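Local coordinates for type 3 secretion system translocon protein SctE (Shigella flexneri, PDB 5WKQ), which is inserted with a partner protein into the host cell membrane, where they form a pore that lets type III secretion effectors reach the cytosol, at residues Gln42-Lys47 with Ala158-Ala163; Leu49-Lys54 with Lys151-Phe156; Asn78-Ile83 with Lys126-Ile131; Asn88-Ile93 with Gln116-Lys121. All blocks are in the same frame, centred on the assembly; numbering follows the deposited sequence.

Contact 1 of 4, residues Gln42-Lys47 with Ala158-Ala163; sequences QARQQK and AFSNTA
Arg-44 reaches across to Ser-160 with the end of its guanidinium. NH1 donates to Ser-160 OG at 3.1 Å, a fairly straight bond (160°) that lies in the guanidinium plane. NH2 donates to Ser-160 O at 2.9 Å, on a lone pair of the carbonyl, with a weak second bond to OG. The two nitrogens thus hold side chain and backbone of one residue, and this limits rotation of the guanidinium. Phe-159 CE1 lies over one face of that group. The Phe-159 ring itself sits between two aliphatic groups. Lys-47 CB covers one face, 4.2 Å from the ring centroid, as a CH-pi contact. Ala-163 CB lies over the opposite face. Arg-44 CG meets the ring edge, 3.9 Å from Phe-159 CZ. Phe-159 CG is anti to its backbone N (chi1 158°), which sends the ring toward helix 28-99. Farther out, Gln-167 NE2 gives Ser-160 O a second hydrogen bond, and Lys-47 NZ bonds weakly to Ser-155 OG. The two helices run almost antiparallel. At this end of the hairpin the contact is mixed: a neutral serine holds the arginine through hydrogen bonds, not a salt bridge, and lysine and arginine stems and an alanine methyl pack round the phenyl ring.

Contact 2 of 4, residues Leu49-Lys54 with Lys151-Phe156; sequences LEFSDK and KEIDSF
Glu-152 OE1 faces Lys-54 NZ across the contact in a long salt bridge of 3.9 Å. The attraction is probably modest at this length. The lysine comes closer with its aliphatic part: Lys-54 CD lies 3.3 Å from Glu-152 OE1, and the ammonium group continues past the carboxylate. The two side chains cross at about a right angle. Lys-54 is extended beyond CG, while Glu-152 bends at chi2 (-65°), which turns its carboxylate across the lysine chain. Apolar packing forms the other part of the contact. Phe-156 turns its edge to the face of Phe-51 in an edge-to-face pair, with centroids 5.0 Å apart and planes at 57°. The meeting point is Phe-156 CD2, 3.8 Å from Phe-51 CG. Ile-153 CD1 approaches the Phe-51 ring in its plane, 3.8 Å from CZ, and the carbonyl oxygen of Glu-152 also lies near that edge. The Phe-51 ring therefore has neighbours on one face and along its rim. Both phenylalanines project toward the opposite helix. Helices 28-99 and 106-162 run antiparallel here, 173° between directions, with short-segment axes 11.3 Å apart. The spacing accommodates the two phenyl rings between the backbones. One turn toward the outer end of the pair, Phe-156 also touches Lys-47 and Asn-48 of helix 28-99.

Contact 3 of 4, residues Asn78-Ile83 with Lys126-Ile131; sequences NADSKI and KDRTLI
Arg-128 lies across Ile-83 and Asp-80 of the facing helix. Its CB starts the contact, 3.8 Å from Ile-83 CD1. CG is anti to the backbone N and passes Asp-80 OD1. CD comes closer to that oxygen, at 3.6 Å, while keeping the methyl of Ile-83 on another side. The chain then bends at chi3 (75°). NE and CZ run on past Ile-83 CD1. The tip ends with NH1 near both Ile-83 CD1 and CG2. The arginine thus crosses the isoleucine at about a right angle, and one methyl group serves nearly its whole length. Charged atoms of Arg-128 and Asp-80 do not meet directly. A water joins them instead: it accepts from Arg-128 NH1 at 2.7 Å and donates to Asp-80 OD1 at 2.8 Å. The carboxylate and guanidinium planes are 56° apart. Beside this, Ala-79 is buried and faces Arg-128 CB and Ile-131 CD1. Ile-131 CD1 lies 4.1 Å from Ala-79 CB. The small side chain allows a close approach, and the CA atoms of Ala-79 and Arg-128 are 5.7 Å apart. Ile-131 also packs on Gln-72, Lys-75 and Leu-76, and Ile-83 on Ala-124 and Val-125, which extends the apolar seam in both directions. Alanine and isoleucines inside, with a charged pair bridged at the flank, and helix segments inclined at 158°, are features of an antiparallel coiled coil, consistent with the coiled-coil character expected of this region.

Contact 4 of 4, residues Asn88-Ile93 with Gln116-Lys121; sequences NKINQI and QLTIKK
Ile-90 and Leu-117 make the tight part of this contact. They slide past each other in opposite directions, with Ile-90 CG1 3.6 Å from Leu-117 CB and 3.9 Å from its CD1. CG1 of Ile-90 is anti to the carbonyl carbon (chi1 -74°), and its terminal methyl runs on to the shoulder of Thr-118. There CD1 lies 3.5 Å from Thr-118 OG1, a packing contact of methyl on hydroxyl oxygen; the hydroxyl itself is hydrogen-bonded to Glu-114 O in its own helix. Ile-90 is buried. The borders are looser. Lys-121 brings only its CD within 4.1 Å of Ile-90 CD1. On another side of the pair, Leu-117 CD1 is 4.1 Å from Lys-89 CB and 4.3 Å from Ile-93 CG1. Lys-89 touches with its base alone. The rest of its extended chain leads away to the surface, where NZ forms a salt bridge with Asp-85. No hydrogen bond joins the two segments, and the contact rests on aliphatic packing. Their axes come within 10.0 Å at 153°. Neighbouring turns of the same helix pair carry the packing further. Leu-86 of helix 28-99 receives Leu-117, Lys-120 and Lys-121. In the direction of the hairpin turn, Ile-93 packs on Leu-110, Glu-113 and Glu-114 of helix 106-162.

From the N terminus, the chain passes helix 7-22 and enters the long helix 28-99, which supplies the first segments of contacts 1, 2, 3 and 4 in that order. It turns back between residues 99 and 106, and helix 106-162 meets them in reverse. Contact 4 closes the shortest loop. Contact 3 encloses it, contact 2 encloses contact 3, and contact 1 encloses all. None cross, as expected of a single helical hairpin. Contacts 1 and 2 touch, with centres 11 Å apart. Contacts 3 and 4 lie close without touching, centres 15 Å and nearest atoms about 5 Å apart. Contacts 1 and 4 are 65 Å apart between centres, so the pairing spans much of the rod.

Contact 1 of 4, residues Gln42-Lys47 with Ala158-Ala163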
loop_
_atom_site.group_PDB
_atom_site.type_symbol
_atom_site.label_atom_id
_atom_site.label_comp_id
_atom_site.label_asym_id
_atom_site.label_seq_id
_atom_site.Cartn_x
_atom_site.Cartn_y
_atom_site.Cartn_z
ATOM N N GLN A 42 19.370 -3.808 24.334
ATOM C CA GLN A 42 18.285 -4.789 24.320
ATOM C C GLN A 42 16.959 -4.141 23.952
ATOM O O GLN A 42 16.170 -4.724 23.202
ATOM C CB GLN A 42 18.170 -5.508 25.667
ATOM C CG GLN A 42 19.264 -6.526 25.878
ATOM N N ALA A 43 16.690 -2.932 24.455
ATOM C CA ALA A 43 15.444 -2.256 24.097
ATOM C C ALA A 43 15.388 -1.936 22.602
ATOM O O ALA A 43 14.332 -2.091 21.976
ATOM C CB ALA A 43 15.262 -0.986 24.924
ATOM N N ARG A 44 16.507 -1.490 22.000
ATOM C CA ARG A 44 16.472 -1.166 20.578
ATOM C C ARG A 44 16.313 -2.415 19.720
ATOM O O ARG A 44 15.642 -2.380 18.677
ATOM C CB ARG A 44 17.731 -0.429 20.132
ATOM C CG ARG A 44 17.791 0.962 20.605
ATOM C CD ARG A 44 19.025 1.695 20.092
ATOM N NE ARG A 44 18.840 3.113 20.387
ATOM C CZ ARG A 44 18.142 3.962 19.627
ATOM N NH1 ARG A 44 17.569 3.568 18.481
ATOM N NH2 ARG A 44 18.010 5.214 20.023
ATOM N N GLN A 45 16.975 -3.508 20.103
ATOM C CA GLN A 45 16.814 -4.740 19.348
ATOM C C GLN A 45 15.347 -5.136 19.325
ATOM O O GLN A 45 14.814 -5.520 18.275
ATOM C CB GLN A 45 17.691 -5.850 19.936
ATOM C CG GLN A 45 17.497 -7.234 19.303
ATOM N N GLN A 46 14.662 -4.991 20.460
ATOM C CA GLN A 46 13.265 -5.394 20.522
ATOM C C GLN A 46 12.397 -4.515 19.628
ATOM O O GLN A 46 11.504 -5.018 18.947
ATOM C CB GLN A 46 12.765 -5.347 21.961
ATOM C CG GLN A 46 11.548 -6.209 22.191
ATOM C CD GLN A 46 11.855 -7.676 21.916
ATOM O OE1 GLN A 46 11.219 -8.307 21.069
ATOM N NE2 GLN A 46 12.866 -8.215 22.613
ATOM N N LYS A 47 12.636 -3.195 19.635
ATOM C CA LYS A 47 11.892 -2.307 18.763
ATOM C C LYS A 47 12.184 -2.607 17.301
ATOM O O LYS A 47 11.271 -2.562 16.462
ATOM C CB LYS A 47 12.201 -0.836 19.061
ATOM C CG LYS A 47 11.446 0.182 18.144
ATOM C CD LYS A 47 9.926 0.282 18.434
ATOM C CE LYS A 47 9.148 0.931 17.269
ATOM N NZ LYS A 47 7.877 1.634 17.660
ATOM N N ALA A 158 9.963 8.434 17.239
ATOM C CA ALA A 158 9.666 8.868 18.605
ATOM C C ALA A 158 10.446 8.050 19.609
ATOM O O ALA A 158 11.081 8.599 20.524
ATOM C CB ALA A 158 8.165 8.775 18.897
ATOM N N PHE A 159 10.401 6.716 19.473
ATOM C CA PHE A 159 11.170 5.864 20.376
ATOM C C PHE A 159 12.658 6.165 20.264
ATOM O O PHE A 159 13.350 6.346 21.274
ATOM C CB PHE A 159 10.928 4.376 20.077
ATOM C CG PHE A 159 12.027 3.500 20.574
ATOM C CD1 PHE A 159 13.088 3.157 19.746
ATOM C CD2 PHE A 159 12.046 3.079 21.890
ATOM C CE1 PHE A 159 14.144 2.370 20.211
ATOM C CE2 PHE A 159 13.100 2.295 22.376
ATOM C CZ PHE A 159 14.156 1.942 21.533
ATOM N N SER A 160 13.172 6.189 19.034
ATOM C CA SER A 160 14.615 6.246 18.829
ATOM C C SER A 160 15.209 7.536 19.369
ATOM O O SER A 160 16.343 7.534 19.881
ATOM C CB SER A 160 14.950 6.103 17.346
ATOM O OG SER A 160 16.350 6.066 17.150
ATOM N N ASN A 161 14.468 8.635 19.307
ATOM C CA ASN A 161 14.995 9.914 19.771
ATOM C C ASN A 161 14.808 10.167 21.263
ATOM O O ASN A 161 15.315 11.184 21.760
ATOM C CB ASN A 161 14.356 11.066 18.983
ATOM C CG ASN A 161 14.752 11.046 17.528
ATOM O OD1 ASN A 161 15.879 10.668 17.196
ATOM N ND2 ASN A 161 13.835 11.436 16.652
ATOM N N THR A 162 14.119 9.279 21.996
ATOM C CA THR A 162 13.970 9.450 23.440
ATOM C C THR A 162 14.373 8.210 24.228
ATOM O O THR A 162 14.082 8.128 25.425
ATOM C CB THR A 162 12.531 9.833 23.813
ATOM O OG1 THR A 162 11.632 8.761 23.467
ATOM C CG2 THR A 162 12.120 11.132 23.100
ATOM N N ALA A 163 15.107 7.282 23.620
ATOM C CA ALA A 163 15.385 5.997 24.250
ATOM C C ALA A 163 16.440 6.047 25.361
ATOM O O ALA A 163 16.571 5.060 26.095
ATOM C CB ALA A 163 15.812 4.991 23.180
#

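Contact 2 of 4, residues Leu49-Lys54 with Lys151-Phe156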
loop_
_atom_site.group_PDB
_atom_site.type_symbol
_atom_site.label_atom_id
_atom_site.label_comp_id
_atom_site.label_asym_id
_atom_site.label_seq_id
_atom_site.Cartn_x
_atom_site.Cartn_y
_atom_site.Cartn_z
ATOM N N LEU A 49 12.881 -5.483 15.995
ATOM C CA LEU A 49 12.153 -6.697 15.637
ATOM C C LEU A 49 10.676 -6.414 15.417
ATOM O O LEU A 49 10.071 -6.947 14.482
ATOM C CB LEU A 49 12.316 -7.750 16.733
ATOM C CG LEU A 49 13.653 -8.473 16.804
ATOM C CD1 LEU A 49 13.621 -9.395 18.008
ATOM C CD2 LEU A 49 13.917 -9.229 15.498
ATOM N N GLU A 50 10.068 -5.612 16.299
ATOM C CA GLU A 50 8.666 -5.251 16.116
ATOM C C GLU A 50 8.485 -4.434 14.856
ATOM O O GLU A 50 7.522 -4.641 14.098
ATOM C CB GLU A 50 8.165 -4.481 17.332
ATOM C CG GLU A 50 8.178 -5.350 18.601
ATOM C CD GLU A 50 7.973 -4.563 19.885
ATOM O OE1 GLU A 50 7.601 -3.367 19.803
ATOM O OE2 GLU A 50 8.197 -5.148 20.976
ATOM N N PHE A 51 9.421 -3.519 14.591
ATOM C CA PHE A 51 9.319 -2.686 13.399
ATOM C C PHE A 51 9.405 -3.549 12.147
ATOM O O PHE A 51 8.597 -3.419 11.220
ATOM C CB PHE A 51 10.419 -1.604 13.414
ATOM C CG PHE A 51 10.335 -0.628 12.273
ATOM C CD1 PHE A 51 9.386 0.367 12.265
ATOM C CD2 PHE A 51 11.210 -0.719 11.202
ATOM C CE1 PHE A 51 9.292 1.248 11.170
ATOM C CE2 PHE A 51 11.122 0.141 10.122
ATOM C CZ PHE A 51 10.180 1.135 10.109
ATOM N N SER A 52 10.392 -4.432 12.103
ATOM C CA SER A 52 10.579 -5.250 10.916
ATOM C C SER A 52 9.337 -6.105 10.628
ATOM O O SER A 52 8.887 -6.185 9.480
ATOM C CB SER A 52 11.846 -6.081 11.115
ATOM O OG SER A 52 11.861 -7.235 10.314
ATOM N N ASP A 53 8.736 -6.710 11.662
ATOM C CA ASP A 53 7.538 -7.521 11.431
ATOM C C ASP A 53 6.348 -6.664 10.965
ATOM O O ASP A 53 5.591 -7.082 10.076
ATOM C CB ASP A 53 7.179 -8.315 12.691
ATOM C CG ASP A 53 5.931 -9.135 12.515
ATOM O OD1 ASP A 53 6.004 -10.162 11.795
ATOM O OD2 ASP A 53 4.879 -8.727 13.059
ATOM N N LYS A 54 6.155 -5.478 11.546
ATOM C CA LYS A 54 5.044 -4.619 11.135
ATOM C C LYS A 54 5.167 -4.183 9.684
ATOM O O LYS A 54 4.161 -4.081 8.968
ATOM C CB LYS A 54 4.969 -3.398 12.030
ATOM C CG LYS A 54 4.338 -3.711 13.341
ATOM C CD LYS A 54 4.425 -2.523 14.292
ATOM C CE LYS A 54 3.723 -2.845 15.638
ATOM N NZ LYS A 54 4.059 -1.810 16.682
ATOM N N LYS A 151 2.621 6.446 10.128
ATOM C CA LYS A 151 2.478 6.375 11.584
ATOM C C LYS A 151 3.523 5.457 12.196
ATOM O O LYS A 151 4.057 5.749 13.274
ATOM C CB LYS A 151 1.080 5.886 11.990
ATOM N N GLU A 152 3.846 4.341 11.530
ATOM C CA GLU A 152 4.841 3.439 12.124
ATOM C C GLU A 152 6.228 4.059 12.099
ATOM O O GLU A 152 7.023 3.840 13.018
ATOM C CB GLU A 152 4.859 2.078 11.425
ATOM C CG GLU A 152 3.640 1.216 11.745
ATOM C CD GLU A 152 3.608 0.822 13.205
ATOM O OE1 GLU A 152 4.697 0.708 13.788
ATOM O OE2 GLU A 152 2.503 0.646 13.762
ATOM N N ILE A 153 6.551 4.825 11.045
ATOM C CA ILE A 153 7.839 5.517 10.978
ATOM C C ILE A 153 7.924 6.599 12.057
ATOM O O ILE A 153 8.968 6.767 12.701
ATOM C CB ILE A 153 8.075 6.130 9.581
ATOM C CG1 ILE A 153 7.937 5.109 8.433
ATOM C CG2 ILE A 153 9.465 6.823 9.527
ATOM C CD1 ILE A 153 9.126 4.225 8.232
ATOM N N ASP A 154 6.844 7.385 12.230
ATOM C CA ASP A 154 6.807 8.386 13.296
ATOM C C ASP A 154 6.912 7.724 14.659
ATOM O O ASP A 154 7.581 8.243 15.563
ATOM C CB ASP A 154 5.522 9.226 13.212
ATOM C CG ASP A 154 5.510 10.150 12.000
ATOM O OD1 ASP A 154 6.603 10.427 11.473
ATOM O OD2 ASP A 154 4.413 10.532 11.525
ATOM N N SER A 155 6.275 6.554 14.816
ATOM C CA SER A 155 6.373 5.824 16.078
ATOM C C SER A 155 7.805 5.377 16.362
ATOM O O SER A 155 8.279 5.478 17.506
ATOM C CB SER A 155 5.418 4.630 16.072
ATOM O OG SER A 155 5.603 3.906 17.288
ATOM N N PHE A 156 8.519 4.873 15.348
ATOM C CA PHE A 156 9.898 4.425 15.556
ATOM C C PHE A 156 10.803 5.600 15.893
ATOM O O PHE A 156 11.664 5.501 16.769
ATOM C CB PHE A 156 10.424 3.713 14.299
ATOM C CG PHE A 156 11.815 3.117 14.445
ATOM C CD1 PHE A 156 12.945 3.895 14.340
ATOM C CD2 PHE A 156 11.974 1.764 14.703
ATOM C CE1 PHE A 156 14.217 3.339 14.487
ATOM C CE2 PHE A 156 13.251 1.199 14.857
ATOM C CZ PHE A 156 14.356 1.973 14.745
#

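Contact 3 of 4, residues Asn78-Ile83 with Lys126-Ile131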
loop_
_atom_site.group_PDB
_atom_site.type_symbol
_atom_site.label_atom_id
_atom_site.label_comp_id
_atom_site.label_asym_id
_atom_site.label_seq_id
_atom_site.Cartn_x
_atom_site.Cartn_y
_atom_site.Cartn_z
ATOM N N ASN A 78 -11.161 -3.428 -20.444
ATOM C CA ASN A 78 -12.026 -4.195 -21.332
ATOM C C ASN A 78 -13.401 -3.555 -21.449
ATOM O O ASN A 78 -14.009 -3.602 -22.523
ATOM C CB ASN A 78 -12.140 -5.639 -20.847
ATOM C CG ASN A 78 -10.817 -6.381 -20.912
ATOM O OD1 ASN A 78 -9.915 -6.009 -21.664
ATOM N ND2 ASN A 78 -10.694 -7.442 -20.115
ATOM N N ALA A 79 -13.880 -2.923 -20.376
ATOM C CA ALA A 79 -15.137 -2.189 -20.431
ATOM C C ALA A 79 -15.014 -0.979 -21.347
ATOM O O ALA A 79 -15.912 -0.729 -22.168
ATOM C CB ALA A 79 -15.573 -1.764 -19.024
ATOM N N ASP A 80 -13.887 -0.253 -21.260
ATOM C CA ASP A 80 -13.687 0.932 -22.091
ATOM C C ASP A 80 -13.672 0.576 -23.581
ATOM O O ASP A 80 -14.227 1.306 -24.417
ATOM C CB ASP A 80 -12.363 1.645 -21.745
ATOM C CG ASP A 80 -12.389 2.413 -20.397
ATOM O OD1 ASP A 80 -13.468 2.742 -19.863
ATOM O OD2 ASP A 80 -11.289 2.708 -19.871
ATOM N N SER A 81 -12.977 -0.509 -23.924
ATOM C CA SER A 81 -12.896 -1.004 -25.288
ATOM C C SER A 81 -14.262 -1.435 -25.819
ATOM O O SER A 81 -14.623 -1.106 -26.946
ATOM C CB SER A 81 -11.915 -2.184 -25.333
ATOM O OG SER A 81 -10.633 -1.748 -25.702
ATOM N N LYS A 82 -15.005 -2.219 -25.024
ATOM C CA LYS A 82 -16.327 -2.697 -25.427
ATOM C C LYS A 82 -17.240 -1.528 -25.730
ATOM O O LYS A 82 -17.968 -1.533 -26.725
ATOM C CB LYS A 82 -16.925 -3.535 -24.297
ATOM C CG LYS A 82 -18.229 -4.349 -24.563
ATOM C CD LYS A 82 -18.618 -5.095 -23.225
ATOM C CE LYS A 82 -18.790 -6.598 -23.345
ATOM N NZ LYS A 82 -20.202 -6.895 -23.690
ATOM N N ILE A 83 -17.195 -0.514 -24.870
ATOM C CA ILE A 83 -18.056 0.648 -24.998
ATOM C C ILE A 83 -17.692 1.449 -26.244
ATOM O O ILE A 83 -18.574 1.869 -27.002
ATOM C CB ILE A 83 -17.964 1.501 -23.718
ATOM C CG1 ILE A 83 -18.717 0.819 -22.578
ATOM C CG2 ILE A 83 -18.472 2.915 -23.959
ATOM C CD1 ILE A 83 -18.484 1.479 -21.189
ATOM N N LYS A 126 -23.042 0.975 -17.289
ATOM C CA LYS A 126 -23.284 0.744 -15.869
ATOM C C LYS A 126 -22.173 -0.103 -15.260
ATOM O O LYS A 126 -21.747 0.145 -14.129
ATOM C CB LYS A 126 -24.656 0.098 -15.666
ATOM C CG LYS A 126 -25.815 1.110 -15.858
ATOM C CD LYS A 126 -27.202 0.511 -15.591
ATOM N N ASP A 127 -21.666 -1.086 -16.006
ATOM C CA ASP A 127 -20.532 -1.865 -15.521
ATOM C C ASP A 127 -19.292 -0.986 -15.356
ATOM O O ASP A 127 -18.629 -1.018 -14.315
ATOM C CB ASP A 127 -20.250 -3.036 -16.465
ATOM C CG ASP A 127 -19.324 -4.088 -15.841
ATOM O OD1 ASP A 127 -19.456 -4.366 -14.624
ATOM O OD2 ASP A 127 -18.470 -4.638 -16.567
ATOM N N ARG A 128 -18.952 -0.196 -16.376
ATOM C CA ARG A 128 -17.794 0.688 -16.255
ATOM C C ARG A 128 -17.900 1.503 -14.985
ATOM O O ARG A 128 -16.933 1.654 -14.229
ATOM C CB ARG A 128 -17.694 1.620 -17.472
ATOM C CG ARG A 128 -16.630 2.734 -17.372
ATOM C CD ARG A 128 -16.687 3.688 -18.609
ATOM N NE ARG A 128 -17.832 4.604 -18.572
ATOM C CZ ARG A 128 -18.293 5.280 -19.635
ATOM N NH1 ARG A 128 -17.716 5.134 -20.832
ATOM N NH2 ARG A 128 -19.340 6.106 -19.518
ATOM N N THR A 129 -19.085 2.008 -14.711
ATOM C CA THR A 129 -19.244 2.845 -13.544
ATOM C C THR A 129 -18.952 2.069 -12.267
ATOM O O THR A 129 -18.292 2.592 -11.367
ATOM C CB THR A 129 -20.640 3.440 -13.545
ATOM O OG1 THR A 129 -20.730 4.353 -14.645
ATOM C CG2 THR A 129 -20.893 4.171 -12.247
ATOM N N LEU A 130 -19.402 0.809 -12.186
ATOM C CA LEU A 130 -19.100 -0.017 -11.016
ATOM C C LEU A 130 -17.598 -0.216 -10.848
ATOM O O LEU A 130 -17.075 -0.156 -9.731
ATOM C CB LEU A 130 -19.756 -1.398 -11.117
ATOM C CG LEU A 130 -21.266 -1.587 -11.089
ATOM C CD1 LEU A 130 -21.587 -3.088 -10.983
ATOM C CD2 LEU A 130 -21.872 -0.793 -9.950
ATOM N N ILE A 131 -16.907 -0.545 -11.947
ATOM C CA ILE A 131 -15.470 -0.812 -11.891
ATOM C C ILE A 131 -14.726 0.429 -11.456
ATOM O O ILE A 131 -13.817 0.379 -10.607
ATOM C CB ILE A 131 -14.983 -1.309 -13.264
ATOM C CG1 ILE A 131 -15.689 -2.622 -13.614
ATOM C CG2 ILE A 131 -13.483 -1.441 -13.272
ATOM C CD1 ILE A 131 -15.691 -2.942 -15.117
HETATM O O HOH W 1 -15.142 4.555 -21.216
#

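Contact 4 of 4, residues Asn88-Ile93 with Gln116-Lys121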
loop_
_atom_site.group_PDB
_atom_site.type_symbol
_atom_site.label_atom_id
_atom_site.label_comp_id
_atom_site.label_asym_id
_atom_site.label_seq_id
_atom_site.Cartn_x
_atom_site.Cartn_y
_atom_site.Cartn_z
ATOM N N ASN A 88 -19.148 3.003 -31.595
ATOM C CA ASN A 88 -18.710 3.100 -32.978
ATOM C C ASN A 88 -19.715 2.431 -33.910
ATOM O O ASN A 88 -20.038 2.992 -34.954
ATOM C CB ASN A 88 -17.318 2.480 -33.177
ATOM C CG ASN A 88 -16.809 2.624 -34.629
ATOM O OD1 ASN A 88 -16.899 3.703 -35.229
ATOM N ND2 ASN A 88 -16.301 1.534 -35.195
ATOM N N LYS A 89 -20.224 1.243 -33.550
ATOM C CA LYS A 89 -21.168 0.563 -34.442
ATOM C C LYS A 89 -22.499 1.302 -34.485
ATOM O O LYS A 89 -23.161 1.337 -35.536
ATOM C CB LYS A 89 -21.385 -0.891 -34.007
ATOM C CG LYS A 89 -20.185 -1.781 -34.264
ATOM C CD LYS A 89 -20.283 -3.068 -33.423
ATOM C CE LYS A 89 -19.055 -3.977 -33.561
ATOM N NZ LYS A 89 -19.052 -5.106 -32.568
ATOM N N ILE A 90 -22.896 1.893 -33.357
ATOM C CA ILE A 90 -24.151 2.636 -33.288
ATOM C C ILE A 90 -24.071 3.906 -34.137
ATOM O O ILE A 90 -25.020 4.242 -34.854
ATOM C CB ILE A 90 -24.493 2.939 -31.817
ATOM C CG1 ILE A 90 -24.988 1.673 -31.113
ATOM C CG2 ILE A 90 -25.541 4.035 -31.688
ATOM C CD1 ILE A 90 -25.102 1.822 -29.611
ATOM N N ASN A 91 -22.944 4.625 -34.073
ATOM C CA ASN A 91 -22.782 5.806 -34.914
ATOM C C ASN A 91 -22.862 5.433 -36.388
ATOM O O ASN A 91 -23.361 6.209 -37.211
ATOM C CB ASN A 91 -21.434 6.494 -34.665
ATOM C CG ASN A 91 -21.355 7.261 -33.329
ATOM O OD1 ASN A 91 -22.356 7.709 -32.751
ATOM N ND2 ASN A 91 -20.124 7.439 -32.857
ATOM N N GLN A 92 -22.318 4.271 -36.749
ATOM C CA GLN A 92 -22.335 3.875 -38.148
ATOM C C GLN A 92 -23.746 3.494 -38.604
ATOM O O GLN A 92 -24.174 3.880 -39.693
ATOM C CB GLN A 92 -21.339 2.746 -38.354
ATOM C CG GLN A 92 -19.906 3.266 -38.435
ATOM C CD GLN A 92 -18.855 2.165 -38.308
ATOM O OE1 GLN A 92 -18.784 1.474 -37.295
ATOM N NE2 GLN A 92 -18.031 2.014 -39.331
ATOM N N ILE A 93 -24.486 2.753 -37.779
ATOM C CA ILE A 93 -25.868 2.426 -38.101
ATOM C C ILE A 93 -26.685 3.701 -38.261
ATOM O O ILE A 93 -27.598 3.766 -39.094
ATOM C CB ILE A 93 -26.470 1.519 -37.003
ATOM C CG1 ILE A 93 -25.758 0.154 -36.929
ATOM C CG2 ILE A 93 -28.013 1.378 -37.193
ATOM C CD1 ILE A 93 -26.106 -0.833 -37.995
ATOM N N GLN A 116 -30.654 -3.126 -30.261
ATOM C CA GLN A 116 -29.984 -4.194 -29.515
ATOM C C GLN A 116 -28.585 -3.782 -29.074
ATOM O O GLN A 116 -28.124 -4.180 -27.991
ATOM C CB GLN A 116 -29.946 -5.464 -30.364
ATOM C CG GLN A 116 -31.301 -6.164 -30.440
ATOM C CD GLN A 116 -31.432 -7.035 -31.667
ATOM O OE1 GLN A 116 -30.573 -7.012 -32.555
ATOM N NE2 GLN A 116 -32.518 -7.802 -31.734
ATOM N N LEU A 117 -27.887 -3.000 -29.903
ATOM C CA LEU A 117 -26.587 -2.454 -29.519
ATOM C C LEU A 117 -26.721 -1.482 -28.355
ATOM O O LEU A 117 -25.892 -1.482 -27.438
ATOM C CB LEU A 117 -25.952 -1.743 -30.713
ATOM C CG LEU A 117 -25.659 -2.578 -31.954
ATOM C CD1 LEU A 117 -25.315 -1.658 -33.105
ATOM C CD2 LEU A 117 -24.517 -3.542 -31.652
ATOM N N THR A 118 -27.751 -0.634 -28.375
ATOM C CA THR A 118 -27.878 0.375 -27.327
ATOM C C THR A 118 -28.175 -0.278 -25.979
ATOM O O THR A 118 -27.631 0.130 -24.950
ATOM C CB THR A 118 -28.941 1.387 -27.732
ATOM O OG1 THR A 118 -28.512 2.035 -28.936
ATOM C CG2 THR A 118 -29.164 2.419 -26.663
ATOM N N ILE A 119 -28.962 -1.349 -25.973
ATOM C CA ILE A 119 -29.179 -2.107 -24.743
ATOM C C ILE A 119 -27.853 -2.648 -24.201
ATOM O O ILE A 119 -27.573 -2.563 -22.998
ATOM C CB ILE A 119 -30.208 -3.228 -25.004
ATOM C CG1 ILE A 119 -31.610 -2.623 -25.198
ATOM C CG2 ILE A 119 -30.186 -4.241 -23.871
ATOM C CD1 ILE A 119 -32.647 -3.620 -25.750
ATOM N N LYS A 120 -26.997 -3.178 -25.082
ATOM C CA LYS A 120 -25.701 -3.684 -24.644
ATOM C C LYS A 120 -24.807 -2.554 -24.152
ATOM O O LYS A 120 -24.077 -2.705 -23.168
ATOM C CB LYS A 120 -24.991 -4.422 -25.783
ATOM C CG LYS A 120 -25.613 -5.748 -26.218
ATOM C CD LYS A 120 -24.918 -6.281 -27.478
ATOM C CE LYS A 120 -25.622 -7.493 -28.062
ATOM N NZ LYS A 120 -25.405 -8.707 -27.238
ATOM N N LYS A 121 -24.824 -1.420 -24.844
ATOM C CA LYS A 121 -23.980 -0.318 -24.416
ATOM C C LYS A 121 -24.444 0.233 -23.078
ATOM O O LYS A 121 -23.619 0.559 -22.231
ATOM C CB LYS A 121 -23.962 0.782 -25.478
ATOM C CG LYS A 121 -23.294 2.105 -25.042
ATOM C CD LYS A 121 -23.480 3.156 -26.108
ATOM C CE LYS A 121 -24.109 4.439 -25.575
ATOM N NZ LYS A 121 -25.380 4.202 -24.839
#